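Local coordinates for protein ribokinase, putative (Burkholderia thailandensis, PDB 3B1N) that probably phosphorylates nucleosides as a PfkB-family kinase, binding nucleosides such as inosine and the analogue mizoribine alongside ADP, at residues B[8-14]-B[44-50]. Residues are numbered along the deposited sequence; the frame is centred on the assembly and turned at random.
Sequences SIAYDNI and REFGGCA. With MZR (5-hydroxy-1-(beta-D-ribofuranosyl)-1H-imidazole-4-carboxamide), chain F.
Tyr11 sets the CD2 side of its ring against one face of the Arg44 guanidinium, the two planes 25° apart and Tyr11 CD2 3.4 Å from Arg44 NH2. A bend at chi3 (-55°) turns the guanidinium so that its flat head packs against Tyr11 CB and the CG–CD2 side of the ring while Asp74 and Gln102 take its N-H groups; Asp74 also bonds the tyrosine hydroxyl through its backbone oxygen. Phe46 runs alongside and meets the ring edge, Tyr11 CE1 to Phe46 CE1 3.9 Å. Between the strands, Ala10 with Gly47 and Asp12 with Glu45 form antiparallel hydrogen-bonded pairs, the second nearly straight from Asp12 N to Glu45 O (2.8 Å, 174°).

The sheet face of Ala10 and Asp12 meets mizoribine. Asp12 turns its carboxylate toward the ribose diol, OD1 accepting from O2' at 2.7 Å and OD2 from O3' at 2.5 Å, while Gly48 N donates to O3'. Glycine suits both positions here: Gly47, with no side chain, lets Asp12 OD2 come within 3.5 Å of its CA, and Gly48 has positive phi and lies against the Ser8–Ala10 backbone. Small Ser8 bridges base and helix, its OG 2.6 Å from the ligand hydroxyl O3 and accepting Cys49 N at the start of helix 49-59. A strand leading through a Gly-Gly pair into a helix, Gly48 at the N-cap, with an aspartate gripping the sugar diol, is characteristic of the substrate site of ribokinase-fold PfkB kinases.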
ATOM      1  N   SER B   8      19.139   3.586   1.451  1.00  9.16           N
ATOM      2  CA  SER B   8      18.303   3.641   2.655  1.00  9.61           C
ATOM      3  C   SER B   8      18.579   2.504   3.625  1.00  8.43           C
ATOM      4  O   SER B   8      18.933   1.376   3.226  1.00  9.02           O
ATOM      5  CB  SER B   8      16.834   3.627   2.270  1.00  9.63           C
ATOM      6  OG  SER B   8      16.525   2.453   1.533  1.00 11.10           O
ATOM      7  N   ILE B   9      18.346   2.769   4.913  1.00  9.11           N
ATOM      8  CA  ILE B   9      18.381   1.734   5.949  1.00  8.02           C
ATOM      9  C   ILE B   9      17.059   1.920   6.686  1.00 10.05           C
ATOM     10  O   ILE B   9      16.802   3.026   7.185  1.00 10.53           O
ATOM     11  CB  ILE B   9      19.566   1.920   6.935  1.00  9.47           C
ATOM     12  CG1 ILE B   9      20.897   1.979   6.158  1.00 11.88           C
ATOM     13  CG2 ILE B   9      19.574   0.695   7.866  1.00  9.34           C
ATOM     14  CD1 ILE B   9      22.103   2.342   7.055  1.00 11.16           C
ATOM     15  N   ALA B  10      16.198   0.903   6.654  1.00  8.21           N
ATOM     16  CA  ALA B  10      14.775   1.134   7.025  1.00  8.23           C
ATOM     17  C   ALA B  10      14.178  -0.068   7.653  1.00  8.71           C
ATOM     18  O   ALA B  10      14.674  -1.190   7.502  1.00  9.43           O
ATOM     19  CB  ALA B  10      13.971   1.547   5.739  1.00  7.74           C
ATOM     20  N   TYR B  11      13.080   0.161   8.392  1.00  8.54           N
ATOM     21  CA  TYR B  11      12.240  -0.936   8.852  1.00  9.52           C
ATOM     22  C   TYR B  11      11.042  -1.045   7.928  1.00  9.13           C
ATOM     23  O   TYR B  11      10.383  -0.048   7.640  1.00 10.45           O
ATOM     24  CB  TYR B  11      11.757  -0.608  10.281  1.00 10.97           C
ATOM     25  CG  TYR B  11      12.877  -0.648  11.282  1.00 10.39           C
ATOM     26  CD1 TYR B  11      13.575  -1.828  11.537  1.00 10.77           C
ATOM     27  CD2 TYR B  11      13.299   0.510  11.925  1.00 12.96           C
ATOM     28  CE1 TYR B  11      14.607  -1.863  12.463  1.00 14.12           C
ATOM     29  CE2 TYR B  11      14.349   0.498  12.850  1.00 11.08           C
ATOM     30  CZ  TYR B  11      14.992  -0.695  13.119  1.00 12.37           C
ATOM     31  OH  TYR B  11      16.010  -0.752  14.042  1.00 12.59           O
ATOM     32  N   ASP B  12      10.789  -2.276   7.484  1.00 10.29           N
ATOM     33  CA  ASP B  12       9.747  -2.546   6.506  1.00 10.62           C
ATOM     34  C   ASP B  12       8.522  -3.189   7.135  1.00 11.86           C
ATOM     35  O   ASP B  12       8.668  -4.138   7.907  1.00 11.84           O
ATOM     36  CB  ASP B  12      10.257  -3.492   5.405  1.00 10.91           C
ATOM     37  CG  ASP B  12      11.282  -2.863   4.508  1.00 11.81           C
ATOM     38  OD1 ASP B  12      11.452  -1.639   4.485  1.00 10.68           O
ATOM     39  OD2 ASP B  12      11.861  -3.632   3.733  1.00 11.82           O
ATOM     40  N   ASN B  13       7.337  -2.692   6.785  1.00 11.52           N
ATOM     41  CA  ASN B  13       6.073  -3.387   7.126  1.00 13.45           C
ATOM     42  C   ASN B  13       5.492  -3.812   5.812  1.00 11.20           C
ATOM     43  O   ASN B  13       5.103  -2.965   5.018  1.00 12.34           O
ATOM     44  CB  ASN B  13       5.150  -2.459   7.920  1.00 13.51           C
ATOM     45  CG  ASN B  13       5.633  -2.321   9.389  1.00 21.36           C
ATOM     46  OD1 ASN B  13       6.167  -1.311   9.777  1.00 32.40           O
ATOM     47  ND2 ASN B  13       5.491  -3.395  10.168  1.00 30.36           N
ATOM     48  N   ILE B  14       5.551  -5.127   5.581  1.00 10.95           N
ATOM     49  CA  ILE B  14       5.204  -5.683   4.277  1.00 11.97           C
ATOM     50  C   ILE B  14       3.836  -6.368   4.349  1.00 12.47           C
ATOM     51  O   ILE B  14       3.600  -7.287   5.177  1.00 14.15           O
ATOM     52  CB  ILE B  14       6.258  -6.668   3.833  1.00 10.83           C
ATOM     53  CG1 ILE B  14       7.603  -5.918   3.658  1.00 14.61           C
ATOM     54  CG2 ILE B  14       5.836  -7.320   2.479  1.00 13.17           C
ATOM     55  CD1 ILE B  14       8.802  -6.840   3.659  1.00 13.19           C
ATOM     56  N   ARG B  44       7.922  -5.594  12.192  1.00 22.17           N
ATOM     57  CA  ARG B  44       8.898  -4.870  11.389  0.50 20.83           C
ATOM     58  C   ARG B  44      10.078  -5.748  11.000  1.00 19.42           C
ATOM     59  O   ARG B  44      10.641  -6.515  11.781  1.00 21.41           O
ATOM     60  CB  ARG B  44       9.283  -3.518  12.003  0.50 21.37           C
ATOM     61  CG  ARG B  44       8.093  -2.574  12.145  0.50 20.53           C
ATOM     62  CD  ARG B  44       8.527  -1.123  12.163  0.50 19.73           C
ATOM     63  NE  ARG B  44       9.520  -0.818  13.191  0.50 19.62           N
ATOM     64  CZ  ARG B  44      10.042   0.395  13.371  0.50 18.06           C
ATOM     65  NH1 ARG B  44       9.663   1.408  12.583  0.50 12.60           N
ATOM     66  NH2 ARG B  44      10.953   0.587  14.330  0.50 18.49           N
ATOM     67  N   GLU B  45      10.405  -5.651   9.729  1.00 15.53           N
ATOM     68  CA  GLU B  45      11.463  -6.465   9.148  1.00 13.83           C
ATOM     69  C   GLU B  45      12.613  -5.515   8.863  1.00 12.27           C
ATOM     70  O   GLU B  45      12.437  -4.314   8.587  1.00 12.91           O
ATOM     71  CB  GLU B  45      11.028  -7.068   7.824  1.00 13.14           C
ATOM     72  CG  GLU B  45       9.832  -8.009   7.809  1.00 17.55           C
ATOM     73  CD  GLU B  45      10.112  -9.382   8.328  1.00 21.99           C
ATOM     74  OE1 GLU B  45      11.217  -9.626   8.878  1.00 22.95           O
ATOM     75  OE2 GLU B  45       9.188 -10.227   8.169  1.00 24.08           O
ATOM     76  N   PHE B  46      13.815  -6.057   8.894  1.00 10.83           N
ATOM     77  CA  PHE B  46      14.968  -5.266   8.526  1.00  9.55           C
ATOM     78  C   PHE B  46      15.049  -5.060   7.018  1.00  9.62           C
ATOM     79  O   PHE B  46      15.016  -6.045   6.257  1.00 12.24           O
ATOM     80  CB  PHE B  46      16.252  -5.979   9.041  1.00 10.94           C
ATOM     81  CG  PHE B  46      16.293  -6.099  10.537  1.00  9.16           C
ATOM     82  CD1 PHE B  46      16.611  -5.013  11.319  1.00  9.26           C
ATOM     83  CD2 PHE B  46      15.941  -7.309  11.147  1.00 11.83           C
ATOM     84  CE1 PHE B  46      16.661  -5.128  12.714  1.00 12.76           C
ATOM     85  CE2 PHE B  46      15.963  -7.427  12.554  1.00 14.53           C
ATOM     86  CZ  PHE B  46      16.315  -6.347  13.322  1.00 15.91           C
ATOM     87  N   GLY B  47      15.179  -3.783   6.605  1.00  8.26           N
ATOM     88  CA  GLY B  47      15.053  -3.434   5.207  1.00  8.33           C
ATOM     89  C   GLY B  47      15.848  -2.201   4.875  1.00  7.97           C
ATOM     90  O   GLY B  47      16.862  -1.918   5.513  1.00  8.38           O
ATOM     91  N   GLY B  48      15.410  -1.512   3.838  1.00  7.74           N
ATOM     92  CA  GLY B  48      16.171  -0.417   3.229  1.00  8.50           C
ATOM     93  C   GLY B  48      17.129  -1.010   2.215  1.00  9.87           C
ATOM     94  O   GLY B  48      17.677  -2.129   2.390  1.00  9.73           O
ATOM     95  N   CYS B  49      17.316  -0.294   1.130  1.00  9.74           N
ATOM     96  CA  CYS B  49      18.107  -0.815   0.018  0.70  9.04           C
ATOM     97  C   CYS B  49      19.554  -1.107   0.403  1.00  9.24           C
ATOM     98  O   CYS B  49      20.103  -2.135   0.012  1.00  9.94           O
ATOM     99  CB  CYS B  49      18.028   0.179  -1.137  0.70  9.82           C
ATOM    100  SG  CYS B  49      16.266   0.285  -1.769  0.70 12.88           S
ATOM    101  N   ALA B  50      20.162  -0.224   1.201  1.00  9.57           N
ATOM    102  CA  ALA B  50      21.553  -0.499   1.608  1.00 10.08           C
ATOM    103  C   ALA B  50      21.612  -1.686   2.530  1.00  9.50           C
ATOM    104  O   ALA B  50      22.558  -2.479   2.436  1.00 10.18           O
ATOM    105  CB  ALA B  50      22.209   0.712   2.271  1.00 10.12           C
TER
HETATM  106  N1  MZR F 401      13.687   5.466  -0.893  1.00 14.83           N
HETATM  107  O3  MZR F 401      14.449   2.955   0.057  1.00 13.76           O
HETATM  108  C4  MZR F 401      13.099   2.699  -0.267  1.00 13.32           C
HETATM  109  C5  MZR F 401      12.168   3.653  -0.825  1.00 13.51           C
HETATM  110  C6  MZR F 401      12.451   5.058  -1.126  1.00 15.14           C
HETATM  111  O6  MZR F 401      11.489   5.726  -1.562  1.00 16.75           O
HETATM  112  N7  MZR F 401      11.023   2.928  -0.952  1.00 12.63           N
HETATM  113  C8  MZR F 401      11.258   1.667  -0.522  1.00 13.29           C
HETATM  114  N9  MZR F 401      12.542   1.509  -0.091  1.00 10.91           N
HETATM  115  C1' MZR F 401      13.169   0.268   0.395  1.00 10.10           C
HETATM  116  C2' MZR F 401      12.410  -0.542   1.431  1.00 10.72           C
HETATM  117  O2' MZR F 401      12.886  -0.113   2.703  1.00  9.82           O
HETATM  118  C3' MZR F 401      12.749  -1.999   1.024  1.00 10.89           C
HETATM  119  O3' MZR F 401      13.451  -2.785   1.990  1.00  8.82           O
HETATM  120  C4' MZR F 401      13.556  -1.866  -0.241  1.00 11.70           C
HETATM  121  O4' MZR F 401      13.188  -0.592  -0.739  1.00 12.58           O
HETATM  122  C5' MZR F 401      13.203  -2.946  -1.236  1.00 14.07           C
HETATM  123  O5' MZR F 401      14.061  -2.735  -2.388  1.00 17.97           O